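DUF4875 domain-containing protein (Desulfovibrio piger, PDB 4LG3) is of unknown function, an uncharacterised member of the DUF4875 family placed in the CamS-like clan, with a mixed beta sheet and packed helices. Local coordinates at residues A[31-36]-A[54-59]; A[131-136]-A[158-163]. All blocks are in the same frame, centred on the assembly; numbering follows the deposited sequence.

Contact 1. Residues A[31-36]-A[54-59]; sequences IVLVEQ and RQLAAT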
loop_
_atom_site.group_PDB
_atom_site.type_symbol
_atom_site.label_atom_id
_atom_site.label_comp_id
_atom_site.label_asym_id
_atom_site.label_seq_id
_atom_site.Cartn_x
_atom_site.Cartn_y
_atom_site.Cartn_z
ATOM N N ILE A 31 0.528 -3.082 -5.114
ATOM C CA ILE A 31 -0.791 -2.965 -5.714
ATOM C C ILE A 31 -1.435 -1.668 -5.252
ATOM O O ILE A 31 -0.983 -1.060 -4.275
ATOM C CB ILE A 31 -1.688 -4.224 -5.426
ATOM C CG1 ILE A 31 -1.957 -4.435 -3.931
ATOM C CG2 ILE A 31 -1.127 -5.505 -6.126
ATOM C CD1 ILE A 31 -3.171 -5.345 -3.596
ATOM N N VAL A 32 -2.482 -1.232 -5.971
ATOM C CA VAL A 32 -3.307 -0.065 -5.621
ATOM C C VAL A 32 -4.777 -0.456 -5.801
ATOM O O VAL A 32 -5.084 -1.327 -6.630
ATOM C CB VAL A 32 -2.992 1.260 -6.403
ATOM C CG1 VAL A 32 -1.626 1.830 -6.047
ATOM C CG2 VAL A 32 -3.155 1.092 -7.919
ATOM N N LEU A 33 -5.681 0.245 -5.081
ATOM C CA LEU A 33 -7.113 0.071 -5.231
ATOM C C LEU A 33 -7.579 0.810 -6.459
ATOM O O LEU A 33 -7.163 1.956 -6.682
ATOM C CB LEU A 33 -7.885 0.567 -4.009
ATOM C CG LEU A 33 -7.651 -0.139 -2.691
ATOM C CD1 LEU A 33 -8.526 0.472 -1.624
ATOM C CD2 LEU A 33 -7.852 -1.669 -2.805
ATOM N N VAL A 34 -8.446 0.172 -7.252
ATOM C CA VAL A 34 -8.989 0.789 -8.465
ATOM C C VAL A 34 -10.513 0.764 -8.474
ATOM O O VAL A 34 -11.154 0.031 -7.712
ATOM C CB VAL A 34 -8.434 0.164 -9.776
ATOM C CG1 VAL A 34 -6.919 0.346 -9.873
ATOM C CG2 VAL A 34 -8.835 -1.307 -9.918
ATOM N N GLU A 35 -11.092 1.577 -9.360
ATOM C CA GLU A 35 -12.541 1.583 -9.601
ATOM C C GLU A 35 -12.804 1.923 -11.049
ATOM O O GLU A 35 -11.917 2.443 -11.712
ATOM C CB GLU A 35 -13.274 2.558 -8.654
ATOM C CG GLU A 35 -12.962 4.023 -8.893
ATOM C CD GLU A 35 -13.632 4.962 -7.917
ATOM O OE1 GLU A 35 -14.846 4.797 -7.665
ATOM O OE2 GLU A 35 -12.941 5.870 -7.405
ATOM N N GLN A 36 -14.024 1.674 -11.532
ATOM C CA GLN A 36 -14.456 2.077 -12.884
ATOM C C GLN A 36 -15.027 3.473 -12.865
ATOM O O GLN A 36 -15.839 3.778 -11.979
ATOM C CB GLN A 36 -15.552 1.162 -13.424
ATOM C CG GLN A 36 -15.175 -0.269 -13.608
ATOM C CD GLN A 36 -16.225 -0.953 -14.437
ATOM O OE1 GLN A 36 -16.292 -0.780 -15.660
ATOM N NE2 GLN A 36 -17.090 -1.720 -13.786
ATOM N N ARG A 54 -10.618 -4.850 7.410
ATOM C CA ARG A 54 -10.883 -6.214 6.988
ATOM C C ARG A 54 -10.840 -6.312 5.454
ATOM O O ARG A 54 -10.245 -7.244 4.925
ATOM C CB ARG A 54 -12.226 -6.687 7.566
ATOM C CG ARG A 54 -12.549 -8.160 7.352
ATOM C CD ARG A 54 -11.728 -9.089 8.218
ATOM N NE ARG A 54 -12.110 -10.496 8.083
ATOM C CZ ARG A 54 -11.626 -11.326 7.161
ATOM N NH1 ARG A 54 -10.757 -10.889 6.248
ATOM N NH2 ARG A 54 -12.017 -12.596 7.135
ATOM N N GLN A 55 -11.395 -5.328 4.748
ATOM C CA GLN A 55 -11.394 -5.295 3.287
ATOM C C GLN A 55 -9.984 -5.055 2.735
ATOM O O GLN A 55 -9.616 -5.670 1.740
ATOM C CB GLN A 55 -12.355 -4.227 2.793
ATOM C CG GLN A 55 -13.805 -4.685 2.865
ATOM C CD GLN A 55 -14.784 -3.575 2.611
ATOM O OE1 GLN A 55 -14.480 -2.393 2.765
ATOM N NE2 GLN A 55 -15.997 -3.932 2.227
ATOM N N LEU A 56 -9.187 -4.198 3.403
ATOM C CA LEU A 56 -7.807 -3.921 3.020
ATOM C C LEU A 56 -6.957 -5.185 3.172
ATOM O O LEU A 56 -6.179 -5.512 2.280
ATOM C CB LEU A 56 -7.212 -2.746 3.845
ATOM C CG LEU A 56 -7.876 -1.347 3.664
ATOM C CD1 LEU A 56 -7.303 -0.360 4.648
ATOM C CD2 LEU A 56 -7.722 -0.829 2.241
ATOM N N ALA A 57 -7.133 -5.913 4.286
ATOM C CA ALA A 57 -6.459 -7.187 4.569
ATOM C C ALA A 57 -6.865 -8.258 3.542
ATOM O O ALA A 57 -5.994 -8.902 2.968
ATOM C CB ALA A 57 -6.787 -7.655 5.980
ATOM N N ALA A 58 -8.175 -8.393 3.261
ATOM C CA ALA A 58 -8.704 -9.359 2.290
ATOM C C ALA A 58 -8.136 -9.123 0.894
ATOM O O ALA A 58 -7.948 -10.086 0.157
ATOM C CB ALA A 58 -10.218 -9.298 2.244
ATOM N N THR A 59 -7.831 -7.852 0.548
ATOM C CA THR A 59 -7.282 -7.463 -0.751
ATOM C C THR A 59 -5.844 -8.005 -0.908
ATOM O O THR A 59 -5.531 -8.621 -1.936
ATOM C CB THR A 59 -7.361 -5.932 -0.908
ATOM O OG1 THR A 59 -8.721 -5.547 -0.766
ATOM C CG2 THR A 59 -6.857 -5.433 -2.274
#
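A helix laid against the face of a mixed beta sheet makes this contact: strand 26-36 offers Ile31 and Leu33, and the first turns of helix 53-71 answer with Leu56 and Thr59. After strand 26-36 the chain forms the antiparallel strand 42-44, enters helix 53-71 and returns as strand 75-81, parallel to 26-36 and paired with it: a beta-alpha-beta crossover with the short strand 42-44 inserted before the helix. Thr59 stands at the middle of the contact. Its methyl CG2 is touched by two strand residues, by CD1 of Ile31 at 3.9 Å and by CD2 of Leu33, also at 3.9 Å. The second branch of Leu33 is used as well, because CD1 meets CD2 of Leu56 at 4.2 Å, the two leucine side chains lying nearly at right angles. Leu33 thus divides its two methyls between residues three apart on the helix, while Ile31 touches Thr59 but not Leu56. No hydrogen bond crosses the contact, which is wholly apolar and buried.

CG2 of Thr59 stands anti to the backbone N and faces the strand, while OG1 (chi1 -58°) turns back along the helix and donates to Gln55 O over 2.7 Å. Gln55 O also accepts from Thr59 N at 3.1 Å, the two donors arriving from opposite faces of its plane. The threonine hydroxyl is thereby satisfied within an apolar interface, and it has a further hydrogen-bond partner in Gln8 N.

The helix and strand segments run at 116° to one another, their axes 10.9 Å apart. Phe10 of strand 10-18 touches both Ile31 and Thr59, and Leu80 of strand 75-81 packs on Ile31, Leu33 and Leu56, so that strands 10-18 and 75-81, each paired with 26-36, contribute to the same core layer.

Contact 2. Residues A[131-136]-A[158-163]; sequences QCLWGE and KKLKIP. With EDO (1,2-ethanediol), chain H.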
loop_
_atom_site.group_PDB
_atom_site.type_symbol
_atom_site.label_atom_id
_atom_site.label_comp_id
_atom_site.label_asym_id
_atom_site.label_seq_id
_atom_site.Cartn_x
_atom_site.Cartn_y
_atom_site.Cartn_z
ATOM N N GLN A 131 -1.299 14.018 -0.274
ATOM C CA GLN A 131 -0.202 13.057 -0.542
ATOM C C GLN A 131 0.429 13.287 -1.897
ATOM O O GLN A 131 1.649 13.256 -2.023
ATOM C CB GLN A 131 -0.713 11.614 -0.500
ATOM C CG GLN A 131 -1.005 11.122 0.892
ATOM C CD GLN A 131 -1.164 9.639 0.888
ATOM O OE1 GLN A 131 -1.639 9.038 -0.082
ATOM N NE2 GLN A 131 -0.772 9.021 1.975
ATOM N N CYS A 132 -0.417 13.522 -2.899
ATOM C CA CYS A 132 -0.012 13.805 -4.269
ATOM C C CYS A 132 0.770 15.141 -4.333
ATOM O O CYS A 132 1.848 15.181 -4.944
ATOM C CB CYS A 132 -1.225 13.815 -5.192
ATOM S SG CYS A 132 -0.818 14.104 -6.934
ATOM N N LEU A 133 0.259 16.205 -3.662
ATOM C CA LEU A 133 0.931 17.500 -3.600
ATOM C C LEU A 133 2.246 17.380 -2.851
ATOM O O LEU A 133 3.250 17.865 -3.350
ATOM C CB LEU A 133 0.048 18.573 -2.973
ATOM C CG LEU A 133 -1.230 18.958 -3.725
ATOM C CD1 LEU A 133 -1.960 20.072 -3.010
ATOM C CD2 LEU A 133 -0.940 19.360 -5.155
ATOM N N TRP A 134 2.259 16.654 -1.708
ATOM C CA TRP A 134 3.454 16.353 -0.907
ATOM C C TRP A 134 4.554 15.792 -1.807
ATOM O O TRP A 134 5.641 16.356 -1.850
ATOM C CB TRP A 134 3.125 15.339 0.213
ATOM C CG TRP A 134 4.201 15.218 1.254
ATOM C CD1 TRP A 134 5.355 14.491 1.163
ATOM C CD2 TRP A 134 4.255 15.902 2.517
ATOM N NE1 TRP A 134 6.118 14.666 2.295
ATOM C CE2 TRP A 134 5.468 15.529 3.144
ATOM C CE3 TRP A 134 3.376 16.770 3.198
ATOM C CZ2 TRP A 134 5.817 15.975 4.433
ATOM C CZ3 TRP A 134 3.729 17.228 4.461
ATOM C CH2 TRP A 134 4.936 16.835 5.068
ATOM N N GLY A 135 4.232 14.730 -2.550
ATOM C CA GLY A 135 5.149 14.071 -3.475
ATOM C C GLY A 135 5.688 14.941 -4.597
ATOM O O GLY A 135 6.864 14.833 -4.951
ATOM N N GLU A 136 4.845 15.815 -5.152
ATOM C CA GLU A 136 5.182 16.705 -6.260
ATOM C C GLU A 136 6.024 17.895 -5.860
ATOM O O GLU A 136 6.844 18.368 -6.655
ATOM C CB GLU A 136 3.897 17.245 -6.900
ATOM C CG GLU A 136 3.246 16.273 -7.873
ATOM C CD GLU A 136 1.995 16.753 -8.591
ATOM O OE1 GLU A 136 1.587 17.921 -8.391
ATOM O OE2 GLU A 136 1.417 15.946 -9.357
ATOM N N LYS A 158 -2.135 26.650 1.815
ATOM C CA LYS A 158 -2.440 27.858 1.045
ATOM C C LYS A 158 -3.064 27.520 -0.306
ATOM O O LYS A 158 -3.940 28.241 -0.773
ATOM C CB LYS A 158 -1.172 28.701 0.831
ATOM C CG LYS A 158 -1.475 30.162 0.498
ATOM C CD LYS A 158 -0.259 31.047 0.637
ATOM C CE LYS A 158 -0.648 32.469 0.967
ATOM N NZ LYS A 158 0.510 33.286 1.428
ATOM N N LYS A 159 -2.614 26.428 -0.924
ATOM C CA LYS A 159 -3.101 25.975 -2.219
ATOM C C LYS A 159 -4.523 25.380 -2.116
ATOM O O LYS A 159 -5.373 25.666 -2.958
ATOM C CB LYS A 159 -2.126 24.930 -2.800
ATOM C CG LYS A 159 -2.087 24.909 -4.319
ATOM C CD LYS A 159 -1.820 23.522 -4.878
ATOM C CE LYS A 159 -1.550 23.587 -6.364
ATOM N NZ LYS A 159 -2.129 22.422 -7.087
ATOM N N LEU A 160 -4.770 24.554 -1.096
ATOM C CA LEU A 160 -6.049 23.870 -0.909
ATOM C C LEU A 160 -7.016 24.658 -0.034
ATOM O O LEU A 160 -8.169 24.248 0.120
ATOM C CB LEU A 160 -5.828 22.466 -0.309
ATOM C CG LEU A 160 -5.010 21.487 -1.135
ATOM C CD1 LEU A 160 -4.759 20.221 -0.363
ATOM C CD2 LEU A 160 -5.680 21.174 -2.463
ATOM N N LYS A 161 -6.552 25.787 0.526
ATOM C CA LYS A 161 -7.330 26.690 1.378
ATOM C C LYS A 161 -7.916 25.905 2.584
ATOM O O LYS A 161 -9.104 26.003 2.912
ATOM C CB LYS A 161 -8.407 27.445 0.554
ATOM C CG LYS A 161 -7.813 28.220 -0.628
ATOM C CD LYS A 161 -8.849 28.693 -1.634
ATOM C CE LYS A 161 -8.213 29.410 -2.803
ATOM N NZ LYS A 161 -7.578 28.469 -3.771
ATOM N N ILE A 162 -7.043 25.117 3.232
ATOM C CA ILE A 162 -7.334 24.282 4.408
ATOM C C ILE A 162 -6.290 24.580 5.521
ATOM O O ILE A 162 -5.232 25.122 5.191
ATOM C CB ILE A 162 -7.363 22.759 4.038
ATOM C CG1 ILE A 162 -6.008 22.258 3.495
ATOM C CG2 ILE A 162 -8.530 22.415 3.096
ATOM C CD1 ILE A 162 -5.757 20.764 3.702
ATOM N N PRO A 163 -6.518 24.242 6.822
ATOM C CA PRO A 163 -5.462 24.498 7.829
ATOM C C PRO A 163 -4.279 23.534 7.666
ATOM O O PRO A 163 -4.479 22.377 7.297
ATOM C CB PRO A 163 -6.177 24.296 9.167
ATOM C CG PRO A 163 -7.314 23.387 8.864
ATOM C CD PRO A 163 -7.712 23.608 7.432
HETATM C C1 EDO H . 9.314 13.969 4.433
HETATM O O1 EDO H . 8.788 13.651 3.125
HETATM C C2 EDO H . 8.332 13.577 5.626
HETATM O O2 EDO H . 7.433 12.472 5.300
#
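Leu133 meets Leu160 and Lys159 where two helices pack together, the last turns of helix 125-137 facing the C-terminal end of helix 149-160. Leu133 and Leu160 reach toward each other tip to tip. Toward Leu160 one methyl makes the contact: CD1 of Leu133 sits 3.8 Å from CG of Leu160 and 3.9 Å from each of its methyls, CD1 and CD2, so it is set against the fork of the opposing side chain. Leu133 CD1 is also 3.9 Å from CD of Lys159, whose chain crosses Leu133 obliquely. The lysine bends at chi2 (-148°) and chi4 (-143°), and its NZ comes to 3.8 Å from CD2 of Leu133. The aliphatic part of Lys159 thereby lies along the border of the apolar patch, while its residue as a whole remains exposed. Glu136 OE1 is 6.0 Å from Lys159 NZ, too distant for a salt bridge, though the opposite charges may attract weakly.

Further out, Ile156 from the preceding turn of helix 149-160 touches Leu133, and Ile130 of helix 125-137 packs on Leu160 and Ile162. The second helix ends just beyond the contact, where Lys161 takes a positive phi and the chain turns into an extended run through Ile162. Ile162 then returns to helix 125-137 and continues the apolar seam past the helix end.

Trp134, with CG anti to the backbone N, leaves the helix in another direction from Leu133 yet still packs on helix 149-160, at Glu149, Leu152 and Ile156. A 1,2-ethanediol molecule, probably from the crystallisation liquor, lies at the edge of the indole and is also hydrogen-bonded to Arg138 NE; Trp134 NE1 donates to O1 of this diol over 3.0 Å, with an almost straight N-H...O angle of 168°.

In the fold
The two contacts follow one another along the chain, contact 1 closing before contact 2 opens. Their centres are 25 Å apart and their nearest atoms about 9 Å apart, so they do not touch. The centre of contact 1 lies about 9 Å from the centre of the chain, and the contact joins helix 53-71 to the main mixed sheet. Contact 2, its centre about 20 Å from that of the chain, instead brings together helices 125-137 and 149-160. They share no helix or strand. The protein therefore combines a sheet-and-helix core with a helical pair toward its periphery, the two contacts sharing no residues.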